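Local coordinates for arginine kinase (Anthopleura japonica, PDB 4RF6), which catalyses the reversible transfer of a phosphoryl group from ATP to L-arginine, giving N(omega)-phospho-L-arginine and ADP, at residues Gly168-Lys173 and Leu253-Asn258; Phe225-Trp228 and His234-Ile237. All coordinates share one frame; numbering follows the deposited sequence.

In the fold
Contacts 1 and 2 meet in the first of the two tandem repeats, in its C-terminal catalytic domain, with centres about 11 Å apart. Contact 2 pairs two neighbouring strands of the antiparallel sheet; contact 1 joins helix 246-264, which packs on that sheet and follows strand 235-242, to the turn before edge strand 172-176. F225 ties them together: its CZ lies 3.4 Å from A256 CB and its CG 3.6 Å from L170 CD2. I237 CG2 likewise meets L253 CD1 at 3.6 Å. The face of the sheet turned away from helix 246-264 carries R236, a predicted ATP ligand; on the helix side, L253 packs against I132, another such residue, about 11 Å from the A256 side chain.

Contact 1: residues Gly168-Lys173 and Leu253-Asn258; sequences GDLAGK and LCRAVN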
loop_
_atom_site.group_PDB
_atom_site.type_symbol
_atom_site.label_atom_id
_atom_site.label_comp_id
_atom_site.label_asym_id
_atom_site.label_seq_id
_atom_site.Cartn_x
_atom_site.Cartn_y
_atom_site.Cartn_z
ATOM N N GLY A 168 -7.672 21.225 -4.114
ATOM C CA GLY A 168 -7.204 20.093 -4.892
ATOM C C GLY A 168 -6.885 18.868 -4.062
ATOM O O GLY A 168 -7.680 18.466 -3.212
ATOM N N ASP A 169 -5.721 18.272 -4.307
ATOM C CA ASP A 169 -5.344 17.052 -3.602
ATOM C C ASP A 169 -5.007 17.306 -2.134
ATOM O O ASP A 169 -4.970 16.366 -1.336
ATOM C CB ASP A 169 -4.182 16.344 -4.310
ATOM C CG ASP A 169 -2.890 17.131 -4.245
ATOM O OD1 ASP A 169 -2.950 18.372 -4.120
ATOM O OD2 ASP A 169 -1.810 16.508 -4.330
ATOM N N LEU A 170 -4.757 18.566 -1.779
ATOM C CA LEU A 170 -4.453 18.924 -0.391
ATOM C C LEU A 170 -5.717 19.189 0.431
ATOM O O LEU A 170 -5.662 19.301 1.661
ATOM C CB LEU A 170 -3.509 20.131 -0.331
ATOM C CG LEU A 170 -2.032 19.839 -0.610
ATOM C CD1 LEU A 170 -1.212 21.111 -0.641
ATOM C CD2 LEU A 170 -1.470 18.882 0.430
ATOM N N ALA A 171 -6.855 19.287 -0.254
ATOM C CA ALA A 171 -8.136 19.482 0.424
ATOM C C ALA A 171 -8.431 18.312 1.349
ATOM O O ALA A 171 -8.171 17.153 1.006
ATOM C CB ALA A 171 -9.264 19.658 -0.580
ATOM N N GLY A 172 -8.987 18.622 2.517
ATOM C CA GLY A 172 -9.272 17.617 3.522
ATOM C C GLY A 172 -9.951 18.223 4.736
ATOM O O GLY A 172 -10.570 19.285 4.638
ATOM N N LYS A 173 -9.821 17.561 5.884
ATOM C CA LYS A 173 -10.586 17.925 7.077
ATOM C C LYS A 173 -9.690 18.014 8.314
ATOM O O LYS A 173 -8.680 17.308 8.412
ATOM C CB LYS A 173 -11.713 16.902 7.288
ATOM C CG LYS A 173 -12.272 16.789 8.710
ATOM C CD LYS A 173 -13.372 17.805 8.996
ATOM C CE LYS A 173 -14.368 17.271 10.024
ATOM N NZ LYS A 173 -13.738 16.980 11.345
ATOM N N LEU A 253 4.259 18.130 -0.425
ATOM C CA LEU A 253 4.750 18.657 0.845
ATOM C C LEU A 253 5.029 20.150 0.734
ATOM O O LEU A 253 4.525 20.952 1.530
ATOM C CB LEU A 253 6.022 17.931 1.288
ATOM C CG LEU A 253 6.603 18.433 2.611
ATOM C CD1 LEU A 253 5.601 18.241 3.735
ATOM C CD2 LEU A 253 7.921 17.748 2.947
ATOM N N CYS A 254 5.829 20.516 -0.264
ATOM C CA CYS A 254 6.227 21.904 -0.459
ATOM C C CYS A 254 5.033 22.828 -0.658
ATOM O O CYS A 254 4.961 23.897 -0.047
ATOM C CB CYS A 254 7.196 22.018 -1.631
ATOM S SG CYS A 254 8.843 21.410 -1.215
ATOM N N ARG A 255 4.098 22.404 -1.504
ATOM C CA ARG A 255 2.880 23.172 -1.758
ATOM C C ARG A 255 2.195 23.591 -0.458
ATOM O O ARG A 255 1.832 24.754 -0.282
ATOM C CB ARG A 255 1.916 22.369 -2.635
ATOM C CG ARG A 255 1.771 22.903 -4.058
ATOM C CD ARG A 255 1.644 21.768 -5.066
ATOM N NE ARG A 255 0.599 20.821 -4.685
ATOM C CZ ARG A 255 0.617 19.526 -4.983
ATOM N NH1 ARG A 255 1.628 19.013 -5.671
ATOM N NH2 ARG A 255 -0.373 18.742 -4.587
ATOM N N ALA A 256 2.048 22.645 0.465
ATOM C CA ALA A 256 1.384 22.926 1.737
ATOM C C ALA A 256 2.239 23.781 2.670
ATOM O O ALA A 256 1.738 24.725 3.287
ATOM C CB ALA A 256 0.985 21.635 2.424
ATOM N N VAL A 257 3.520 23.434 2.789
ATOM C CA VAL A 257 4.415 24.111 3.725
ATOM C C VAL A 257 4.655 25.567 3.322
ATOM O O VAL A 257 4.626 26.470 4.164
ATOM C CB VAL A 257 5.763 23.366 3.866
ATOM C CG1 VAL A 257 6.728 24.166 4.733
ATOM C CG2 VAL A 257 5.546 21.971 4.461
ATOM N N ASN A 258 4.883 25.794 2.032
ATOM C CA ASN A 258 5.096 27.150 1.534
ATOM C C ASN A 258 3.876 28.053 1.740
ATOM O O ASN A 258 4.017 29.241 2.039
ATOM C CB ASN A 258 5.538 27.122 0.063
ATOM C CG ASN A 258 6.966 26.630 -0.109
ATOM O OD1 ASN A 258 7.810 26.828 0.765
ATOM N ND2 ASN A 258 7.243 25.987 -1.238
#
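D169 and R255 form a salt bridge between the 3-10 turn at 169-170, just before strand 172-176, and helix 246-264. The two side chains reach out from opposite directions, and a single nitrogen, R255 NH2, faces both carboxylate oxygens, at 2.6 Å from D169 OD1 and 2.7 Å from D169 OD2. Carboxylate and guanidinium are nearly coplanar, 29° between planes, with the acid at the guanidinium edge. Both hydrogen bonds are strongly bent and weak, so the attraction is probably mainly electrostatic. The arginine chain bends at chi2 and chi3 to bring its head over to the acid, while NH1 makes a weak hydrogen bond to S251 one turn earlier.

Apolar packing lies beside this charged pair. L170 points at the helix, and its CD1 sits 3.8 Å from A256 CB and 3.9 Å from R255 CB; the small alanine lets the leucine branch come close to the helix backbone. L170 and A256 are buried, whereas R255 is exposed and D169 partly so.

Hydrogen bonds from Y218 to L170 O and from N220 to D169 O hold the turn against strand 216-220. The arrangement is helix-on-sheet packing near the edge strand 172-176 of the antiparallel sheet in the phosphagen kinase catalytic domain, with a salt bridge flanking its apolar core.

Contact 2: residues Phe225-Trp228 and His234-Ile237; sequences FLVW and HLRI
V227 and I237 face each other as a non-hydrogen-bonded pair, with W228 and R236 beside them as a hydrogen-bonded pair of this antiparallel hairpin. The strand axes approach to 4.7 Å, and their N-to-C directions are 164° apart, close to antiparallel. W228 N donates to R236 O at 2.8 Å and R236 N to W228 O at 2.9 Å. A CA-H...O contact from V227 CA to R236 O, 3.3 Å long, gives that carbonyl a second, weaker partner.

The side chains divide between the two sheet faces. On the one bearing V227 and I237, I237 CG2 lies 3.6 Å from F225 CE1, the two side chains running alongside each other. Phenylalanine CG is anti to the backbone N, which raises the ring off the sheet toward helix 246-264, alongside the isoleucine. V227 CG1 approaches L235 CD2 more loosely, at 4.1 Å. Helix 246-264 covers this layer, touching F225, L235 and I237.

On the other face W228 and R236 extend side by side. The bend at chi3 (-72°) turns the guanidinium so that one of its faces meets the six-membered part of the indole. W228 CE3 stands above that face, toward the guanidinium's rim, while R236 NH1 approaches the indole obliquely, 3.4 Å from W228 CZ3; with 32° between the planes this is not a parallel stack. The polar ends have partners elsewhere: W228 NE1 bonds to F193 O, and R236 NH2 forms a salt bridge with E231.

The backbone pairing fixes where the arginine side chain starts, and the indole and E231 probably limit its head, consistent with the predicted ATP-binding role of R236, next to R133 and the likely substrate ligand E232.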
loop_
_atom_site.group_PDB
_atom_site.type_symbol
_atom_site.label_atom_id
_atom_site.label_comp_id
_atom_site.label_asym_id
_atom_site.label_seq_id
_atom_site.Cartn_x
_atom_site.Cartn_y
_atom_site.Cartn_z
ATOM N N PHE A 225 -1.446 13.126 2.803
ATOM C CA PHE A 225 -0.933 14.322 3.447
ATOM C C PHE A 225 -1.510 14.380 4.848
ATOM O O PHE A 225 -2.728 14.266 5.026
ATOM C CB PHE A 225 -1.333 15.568 2.657
ATOM C CG PHE A 225 -0.913 16.852 3.310
ATOM C CD1 PHE A 225 0.396 17.303 3.200
ATOM C CD2 PHE A 225 -1.824 17.603 4.039
ATOM C CE1 PHE A 225 0.792 18.483 3.807
ATOM C CE2 PHE A 225 -1.441 18.783 4.647
ATOM C CZ PHE A 225 -0.129 19.224 4.534
ATOM N N LEU A 226 -0.638 14.540 5.840
ATOM C CA LEU A 226 -1.046 14.490 7.240
ATOM C C LEU A 226 -0.314 15.555 8.041
ATOM O O LEU A 226 0.898 15.740 7.884
ATOM C CB LEU A 226 -0.741 13.106 7.820
ATOM C CG LEU A 226 -0.882 12.908 9.329
ATOM C CD1 LEU A 226 -2.347 12.978 9.725
ATOM C CD2 LEU A 226 -0.260 11.585 9.775
ATOM N N VAL A 227 -1.052 16.264 8.895
ATOM C CA VAL A 227 -0.454 17.254 9.785
ATOM C C VAL A 227 -0.791 16.923 11.238
ATOM O O VAL A 227 -1.957 16.723 11.578
ATOM C CB VAL A 227 -0.950 18.688 9.479
ATOM C CG1 VAL A 227 -0.328 19.689 10.451
ATOM C CG2 VAL A 227 -0.647 19.083 8.030
ATOM N N TRP A 228 0.232 16.845 12.085
ATOM C CA TRP A 228 0.012 16.820 13.526
ATOM C C TRP A 228 0.217 18.223 14.058
ATOM O O TRP A 228 1.245 18.861 13.802
ATOM C CB TRP A 228 0.945 15.838 14.223
ATOM C CG TRP A 228 0.524 14.418 14.044
ATOM C CD1 TRP A 228 -0.550 13.963 13.325
ATOM C CD2 TRP A 228 1.162 13.249 14.580
ATOM N NE1 TRP A 228 -0.618 12.591 13.387
ATOM C CE2 TRP A 228 0.429 12.128 14.155
ATOM C CE3 TRP A 228 2.294 13.047 15.386
ATOM C CZ2 TRP A 228 0.780 10.817 14.503
ATOM C CZ3 TRP A 228 2.644 11.745 15.733
ATOM C CH2 TRP A 228 1.891 10.651 15.291
ATOM N N HIS A 234 5.019 22.798 16.877
ATOM C CA HIS A 234 3.746 23.377 16.449
ATOM C C HIS A 234 3.173 22.574 15.284
ATOM O O HIS A 234 1.972 22.310 15.212
ATOM C CB HIS A 234 3.921 24.837 16.020
ATOM C CG HIS A 234 4.473 25.726 17.090
ATOM N ND1 HIS A 234 4.846 27.032 16.853
ATOM C CD2 HIS A 234 4.714 25.497 18.402
ATOM C CE1 HIS A 234 5.294 27.568 17.974
ATOM N NE2 HIS A 234 5.229 26.656 18.928
ATOM N N LEU A 235 4.052 22.172 14.375
ATOM C CA LEU A 235 3.638 21.439 13.195
ATOM C C LEU A 235 4.546 20.250 12.929
ATOM O O LEU A 235 5.780 20.374 12.949
ATOM C CB LEU A 235 3.640 22.356 11.971
ATOM C CG LEU A 235 2.735 23.582 12.056
ATOM C CD1 LEU A 235 3.153 24.648 11.054
ATOM C CD2 LEU A 235 1.303 23.174 11.813
ATOM N N ARG A 236 3.925 19.100 12.695
ATOM C CA ARG A 236 4.605 17.970 12.087
ATOM C C ARG A 236 3.846 17.663 10.803
ATOM O O ARG A 236 2.697 17.216 10.836
ATOM C CB ARG A 236 4.614 16.748 13.003
ATOM C CG ARG A 236 5.485 15.624 12.447
ATOM C CD ARG A 236 5.280 14.310 13.172
ATOM N NE ARG A 236 5.852 14.320 14.514
ATOM C CZ ARG A 236 6.102 13.223 15.223
ATOM N NH1 ARG A 236 5.838 12.029 14.706
ATOM N NH2 ARG A 236 6.621 13.314 16.443
ATOM N N ILE A 237 4.492 17.922 9.673
ATOM C CA ILE A 237 3.841 17.859 8.373
ATOM C C ILE A 237 4.405 16.709 7.552
ATOM O O ILE A 237 5.608 16.666 7.281
ATOM C CB ILE A 237 4.047 19.171 7.615
ATOM C CG1 ILE A 237 3.634 20.354 8.495
ATOM C CG2 ILE A 237 3.270 19.159 6.314
ATOM C CD1 ILE A 237 4.236 21.699 8.072
#